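Local coordinates for albumin-1 (Psophocarpus tetragonolobus, PDB 1WBA), which serves as a seed storage protein of the 2S class and belongs to the leguminous Kunitz-type protease inhibitor family, at residues Val32-Thr35 against Gly36-Pro40; Val95-Gln98 against Pro99-Gln102; Leu104-Ala107 against Gly108-Pro111. All blocks are in the same frame, centred on the assembly; numbering follows the deposited sequence.

Interaction 1. Residues Val32-Thr35 against Gly36-Pro40; sequences VVAT and GNENP
A type II' beta turn runs from Thr35 to Glu38 just beyond strand 30-33, at the surface of what the family identifies as a beta-trefoil, and the carboxylate of Glu38 folds back over the chain that leads into it. The turn is closed by its expected backbone bond, Glu38 N giving its hydrogen to Thr35 O at 3.0 Å. Gly36 occupies the corner with positive phi; a beta carbon there would collide with Thr35 O. A second bond adds a side chain to the turn: Thr35 N donates to Glu38 OE1 across 3.1 Å, nearly straight at 162°, yet it reaches the oxygen from above the carboxylate plane, 47° out of it. Glu38 CG sits beside its own backbone N (chi1 -70°) and the chain is extended beyond CG, which lays the side chain alongside that of Thr35, both pointing the same way. On the other flank, Ala34 CB rests 3.4 Å from Asn39 O and 3.6 Å from Pro40 CA. There a water donates to Pro40 O (2.9 Å) and is weakly held by Ala34 N. Farther afield, Ser45 OG bonds both Thr35 OG1 and Glu38 OE1, while Glu38 OE2 forms a salt bridge with Lys105 NZ and a hydrogen bond with Tyr110 OH. With an alanine here in place of Glu38 the carboxylate is gone, so Thr35 N would probably lose its side-chain acceptor and Lys105 its counter-charge. Each carboxylate oxygen is gripped more than once, OE1 by Thr35 N and Ser45 OG, OE2 by Lys105 NZ and Tyr110 OH, and the adjacent ammonium is likely to stabilise the ionised form of Glu38, so a single acid ties a local turn to the residues around it.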
# COMPACT_ATOMS: atom_id res chain seq x y z
N VAL A 32 -2.02 -10.96 -2.09
CA VAL A 32 -2.51 -10.75 -3.44
C VAL A 32 -3.35 -11.99 -3.75
O VAL A 32 -2.86 -13.12 -3.69
CB VAL A 32 -1.37 -10.60 -4.47
CG1 VAL A 32 -1.95 -10.30 -5.84
CG2 VAL A 32 -0.43 -9.47 -4.08
N VAL A 33 -4.64 -11.78 -4.01
CA VAL A 33 -5.59 -12.86 -4.30
C VAL A 33 -6.53 -12.42 -5.41
O VAL A 33 -6.52 -11.27 -5.83
CB VAL A 33 -6.48 -13.22 -3.05
CG1 VAL A 33 -5.63 -13.69 -1.89
CG2 VAL A 33 -7.34 -12.03 -2.61
N ALA A 34 -7.31 -13.36 -5.92
CA ALA A 34 -8.28 -13.03 -6.95
C ALA A 34 -9.55 -12.65 -6.19
O ALA A 34 -9.88 -13.26 -5.17
CB ALA A 34 -8.55 -14.24 -7.80
N THR A 35 -10.19 -11.56 -6.61
CA THR A 35 -11.45 -11.15 -6.01
C THR A 35 -12.44 -11.07 -7.17
O THR A 35 -12.04 -11.03 -8.33
CB THR A 35 -11.37 -9.75 -5.31
OG1 THR A 35 -11.01 -8.74 -6.26
CG2 THR A 35 -10.41 -9.77 -4.16
N GLY A 36 -13.73 -11.06 -6.87
CA GLY A 36 -14.72 -10.95 -7.92
C GLY A 36 -14.62 -12.02 -8.98
O GLY A 36 -14.64 -13.21 -8.67
N ASN A 37 -14.43 -11.59 -10.23
CA ASN A 37 -14.35 -12.48 -11.39
C ASN A 37 -12.93 -12.83 -11.82
O ASN A 37 -12.71 -13.47 -12.85
CB ASN A 37 -15.10 -11.83 -12.56
CG ASN A 37 -16.51 -11.42 -12.19
OD1 ASN A 37 -17.34 -12.26 -11.88
ND2 ASN A 37 -16.76 -10.11 -12.16
N GLU A 38 -11.95 -12.42 -11.01
CA GLU A 38 -10.55 -12.71 -11.31
C GLU A 38 -10.23 -14.20 -11.20
O GLU A 38 -10.89 -14.94 -10.47
CB GLU A 38 -9.63 -11.89 -10.38
CG GLU A 38 -9.63 -10.40 -10.69
CD GLU A 38 -8.88 -9.56 -9.68
OE1 GLU A 38 -8.42 -10.08 -8.65
OE2 GLU A 38 -8.77 -8.34 -9.92
N ASN A 39 -9.20 -14.63 -11.91
CA ASN A 39 -8.77 -16.02 -11.91
C ASN A 39 -7.85 -16.24 -10.72
O ASN A 39 -6.88 -15.50 -10.54
CB ASN A 39 -8.02 -16.30 -13.22
CG ASN A 39 -7.44 -17.70 -13.31
OD1 ASN A 39 -7.48 -18.49 -12.36
ND2 ASN A 39 -6.87 -18.01 -14.47
N PRO A 40 -8.15 -17.24 -9.87
CA PRO A 40 -7.32 -17.53 -8.69
C PRO A 40 -5.88 -17.90 -9.02
O PRO A 40 -5.00 -17.80 -8.16
CB PRO A 40 -8.07 -18.66 -7.98
CG PRO A 40 -8.99 -19.22 -9.05
CD PRO A 40 -9.40 -18.01 -9.82
O HOH W 1 -5.71 -16.41 -5.73

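Interaction 2. Residues Val95-Gln98 against Pro99-Gln102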
# COMPACT_ATOMS: atom_id res chain seq x y z
N VAL A 95 -6.95 1.35 -9.38
CA VAL A 95 -7.80 1.18 -10.55
C VAL A 95 -9.21 1.67 -10.22
O VAL A 95 -9.76 1.34 -9.16
CB VAL A 95 -7.83 -0.32 -10.96
CG1 VAL A 95 -8.83 -0.59 -12.10
CG2 VAL A 95 -6.42 -0.77 -11.37
N ASP A 96 -9.79 2.50 -11.08
CA ASP A 96 -11.15 2.99 -10.83
C ASP A 96 -12.06 1.88 -11.35
O ASP A 96 -12.56 1.90 -12.48
CB ASP A 96 -11.40 4.31 -11.55
CG ASP A 96 -12.58 5.04 -10.97
OD1 ASP A 96 -13.40 4.40 -10.28
OD2 ASP A 96 -12.67 6.26 -11.18
N PHE A 97 -12.23 0.89 -10.48
CA PHE A 97 -12.96 -0.33 -10.77
C PHE A 97 -14.47 -0.24 -10.78
O PHE A 97 -15.11 -0.01 -9.75
CB PHE A 97 -12.49 -1.41 -9.78
CG PHE A 97 -12.61 -2.80 -10.30
CD1 PHE A 97 -11.63 -3.33 -11.13
CD2 PHE A 97 -13.69 -3.59 -9.95
CE1 PHE A 97 -11.73 -4.63 -11.61
CE2 PHE A 97 -13.80 -4.90 -10.41
CZ PHE A 97 -12.82 -5.42 -11.25
N GLN A 98 -15.05 -0.44 -11.96
CA GLN A 98 -16.49 -0.39 -12.10
C GLN A 98 -17.09 -1.73 -11.62
O GLN A 98 -16.60 -2.79 -12.00
CB GLN A 98 -16.87 -0.14 -13.57
CG GLN A 98 -18.35 0.12 -13.81
CD GLN A 98 -18.68 0.17 -15.28
OE1 GLN A 98 -18.41 -0.79 -16.01
NE2 GLN A 98 -19.23 1.29 -15.74
N PRO A 99 -18.11 -1.69 -10.75
CA PRO A 99 -18.77 -0.51 -10.18
C PRO A 99 -18.37 -0.30 -8.72
O PRO A 99 -18.99 0.50 -8.02
CB PRO A 99 -20.23 -0.91 -10.25
CG PRO A 99 -20.17 -2.35 -9.84
CD PRO A 99 -18.93 -2.90 -10.55
N ASP A 100 -17.33 -0.99 -8.29
CA ASP A 100 -16.86 -0.94 -6.92
C ASP A 100 -16.26 0.38 -6.47
O ASP A 100 -16.54 0.82 -5.37
CB ASP A 100 -15.85 -2.06 -6.66
CG ASP A 100 -16.43 -3.42 -6.94
OD1 ASP A 100 -17.56 -3.68 -6.51
OD2 ASP A 100 -15.76 -4.21 -7.63
N GLY A 101 -15.37 0.93 -7.28
CA GLY A 101 -14.72 2.18 -6.95
C GLY A 101 -13.21 1.99 -7.05
O GLY A 101 -12.76 0.95 -7.55
N GLN A 102 -12.45 2.97 -6.57
CA GLN A 102 -10.99 2.90 -6.60
C GLN A 102 -10.45 1.92 -5.57
O GLN A 102 -10.79 2.01 -4.38
CB GLN A 102 -10.38 4.29 -6.40
CG GLN A 102 -10.90 5.29 -7.42
CD GLN A 102 -10.17 6.63 -7.43
OE1 GLN A 102 -10.44 7.47 -8.27
NE2 GLN A 102 -9.23 6.81 -6.51
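A beta hairpin turns back on itself at Phe97-Gly101, and a classic beta bulge shapes its end: Asp100 and Gly101 both stand against Phe97. The hydrogen-bonded pair of Phe97 and Gly101 carries two bonds of unlike quality. Gly101 N gives to Phe97 O at 2.7 Å, almost straight (164°) and in the carbonyl plane, whereas Phe97 N reaches Gly101 O at 3.0 Å from well above that carbonyl's plane. The same Phe97 N also leans weakly on Val95 O, closing an inverse gamma turn centred on Asp96. Glycine suits position 101 because its backbone angles would jam a beta carbon against the preceding carbonyl oxygen. A cis peptide bond before Pro99 helps reverse the chain. Beyond the bulge, Gln102 CA brings its hydrogen to Val95 O, 3.2 Å away. Among the side chains, Phe97 CG lies roughly anti to the backbone N (chi1 -152°), which brings the ring beside the Asp100 carboxylate, the two planes only 6° apart, so that Asp100 OD2 comes to the ring edge, 3.2 Å from Phe97 CD2. Asp96 and Gln102, a non-hydrogen-bonded pair, pass each other at a slant, their carboxylate and amide planes far from parallel, Asp96 OD1 lying 3.9 Å from Gln102 CG. Phe97 in turn receives the ammonium end of Lys105 in a cation-pi contact and meets Tyr110 edge to face. The hairpin joins strands 92-97 and 103-106; Asp96 bonds by its backbone to Asn112, and at Gln102 the chain turns a corner and forms a backbone hydrogen bond with Val158 of strand 154-159.

Interaction 3. Residues Leu104-Ala107 against Gly108-Pro111; sequences LKLA and GRYP
Lys105 and Tyr110 slant across each other, the aliphatic part of the lysine passing the CE2 corner of the phenol ring. The touching atoms are Lys105 CD and CE, each 3.7 Å from Tyr110 CE2, with CG a little farther off. A bend at chi2 (-74°) steers the lysine chain along the ring, so that NZ ends 4.1 Å from Tyr110 OH, and the two polar ends converge on the carboxylate of Glu38. Arg109 meets Leu106 differently. The two side chains run side by side, with Leu106 CB over one face of the guanidinium, 3.9 Å above its plane and displaced toward the rim, while Leu106 CD1 reaches NH2 at 3.8 Å. Bends at chi2 and chi3 curl the arginine back over the chain it has just left.

Lys105 and Leu106 end strand 103-106, an outermost strand of a three-stranded antiparallel sheet in this chain, and Arg109 and Tyr110 lie in the loop that leads on to the other, 113-114. Gly108 takes positive phi at the start of that loop, where a beta carbon would strike Ala107 O.

That same carbonyl oxygen lies at the edge of the guanidinium and accepts a bond from Arg109 NH1 at 3.0 Å. The bond is bent, 141° at the hydrogen, although Ala107 O stays within 10° of the guanidinium plane. NH1 also forms a salt bridge with Asp90, so two acceptors grip the same nitrogen. Inside the bend a water bridges the backbone, donating to Leu106 O and accepting from Tyr110 N, 2.7 Å from each.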
# COMPACT_ATOMS: atom_id res chain seq x y z
N LEU A 104 -6.95 -1.10 -4.83
CA LEU A 104 -5.59 -1.47 -5.20
C LEU A 104 -5.50 -2.76 -6.01
O LEU A 104 -6.05 -3.79 -5.62
CB LEU A 104 -4.68 -1.57 -3.97
CG LEU A 104 -4.55 -0.35 -3.05
CD1 LEU A 104 -3.32 -0.53 -2.18
CD2 LEU A 104 -4.43 0.90 -3.84
N LYS A 105 -4.80 -2.69 -7.13
CA LYS A 105 -4.62 -3.83 -8.01
C LYS A 105 -3.17 -3.86 -8.45
O LYS A 105 -2.46 -2.85 -8.38
CB LYS A 105 -5.49 -3.68 -9.27
CG LYS A 105 -7.00 -3.56 -9.05
CD LYS A 105 -7.60 -4.90 -8.66
CE LYS A 105 -9.12 -4.91 -8.91
NZ LYS A 105 -9.71 -6.18 -8.39
N LEU A 106 -2.72 -5.02 -8.92
CA LEU A 106 -1.37 -5.12 -9.46
C LEU A 106 -1.41 -4.26 -10.73
O LEU A 106 -2.39 -4.28 -11.48
CB LEU A 106 -1.03 -6.57 -9.81
CG LEU A 106 -0.85 -7.53 -8.63
CD1 LEU A 106 -0.24 -8.82 -9.15
CD2 LEU A 106 0.04 -6.93 -7.56
N ALA A 107 -0.37 -3.46 -10.92
CA ALA A 107 -0.29 -2.56 -12.07
C ALA A 107 -0.07 -3.28 -13.39
O ALA A 107 0.51 -4.37 -13.42
CB ALA A 107 0.83 -1.56 -11.86
N GLY A 108 -0.53 -2.64 -14.47
CA GLY A 108 -0.34 -3.15 -15.81
C GLY A 108 -1.29 -4.21 -16.30
O GLY A 108 -1.03 -4.81 -17.34
N ARG A 109 -2.37 -4.44 -15.57
CA ARG A 109 -3.34 -5.46 -15.95
C ARG A 109 -4.67 -4.82 -16.36
O ARG A 109 -5.23 -5.16 -17.39
CB ARG A 109 -3.56 -6.45 -14.80
CG ARG A 109 -2.30 -6.84 -14.03
CD ARG A 109 -1.31 -7.61 -14.88
NE ARG A 109 -0.65 -8.68 -14.12
CZ ARG A 109 0.39 -8.52 -13.30
NH1 ARG A 109 0.93 -7.32 -13.10
NH2 ARG A 109 0.88 -9.58 -12.66
N TYR A 110 -5.16 -3.88 -15.56
CA TYR A 110 -6.40 -3.17 -15.86
C TYR A 110 -6.08 -1.89 -16.58
O TYR A 110 -5.11 -1.21 -16.24
CB TYR A 110 -7.17 -2.85 -14.59
CG TYR A 110 -7.76 -4.08 -13.96
CD1 TYR A 110 -8.90 -4.65 -14.50
CD2 TYR A 110 -7.18 -4.66 -12.84
CE1 TYR A 110 -9.46 -5.78 -13.95
CE2 TYR A 110 -7.73 -5.80 -12.27
CZ TYR A 110 -8.87 -6.34 -12.83
OH TYR A 110 -9.43 -7.46 -12.29
N PRO A 111 -6.91 -1.51 -17.56
CA PRO A 111 -6.63 -0.27 -18.28
C PRO A 111 -6.98 1.00 -17.51
O PRO A 111 -6.34 2.04 -17.70
CB PRO A 111 -7.46 -0.43 -19.56
CG PRO A 111 -8.67 -1.21 -19.08
CD PRO A 111 -8.05 -2.24 -18.16
O HOH W 2 -3.75 -2.92 -13.43

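From the N terminus the three contacts come in series, none nested in or crossing another. Interaction 1 shapes the start of the loop after strand 30-33, before strand 45-48. Interaction 2 closes the hairpin between strands 92-97 and 103-106, and interaction 3 bends the chain out of the latter strand toward strand 113-114. In space they gather on one flank of the chain. Interactions 2 and 3 share a sheet and touch directly, with Val95 and Phe97 against Lys105 and Tyr110. Interaction 3 also reaches interaction 1 through the carboxylate of Glu38, and Val32 packs on Leu106, whereas interactions 1 and 2 come no closer than about 5 Å between nearest atoms.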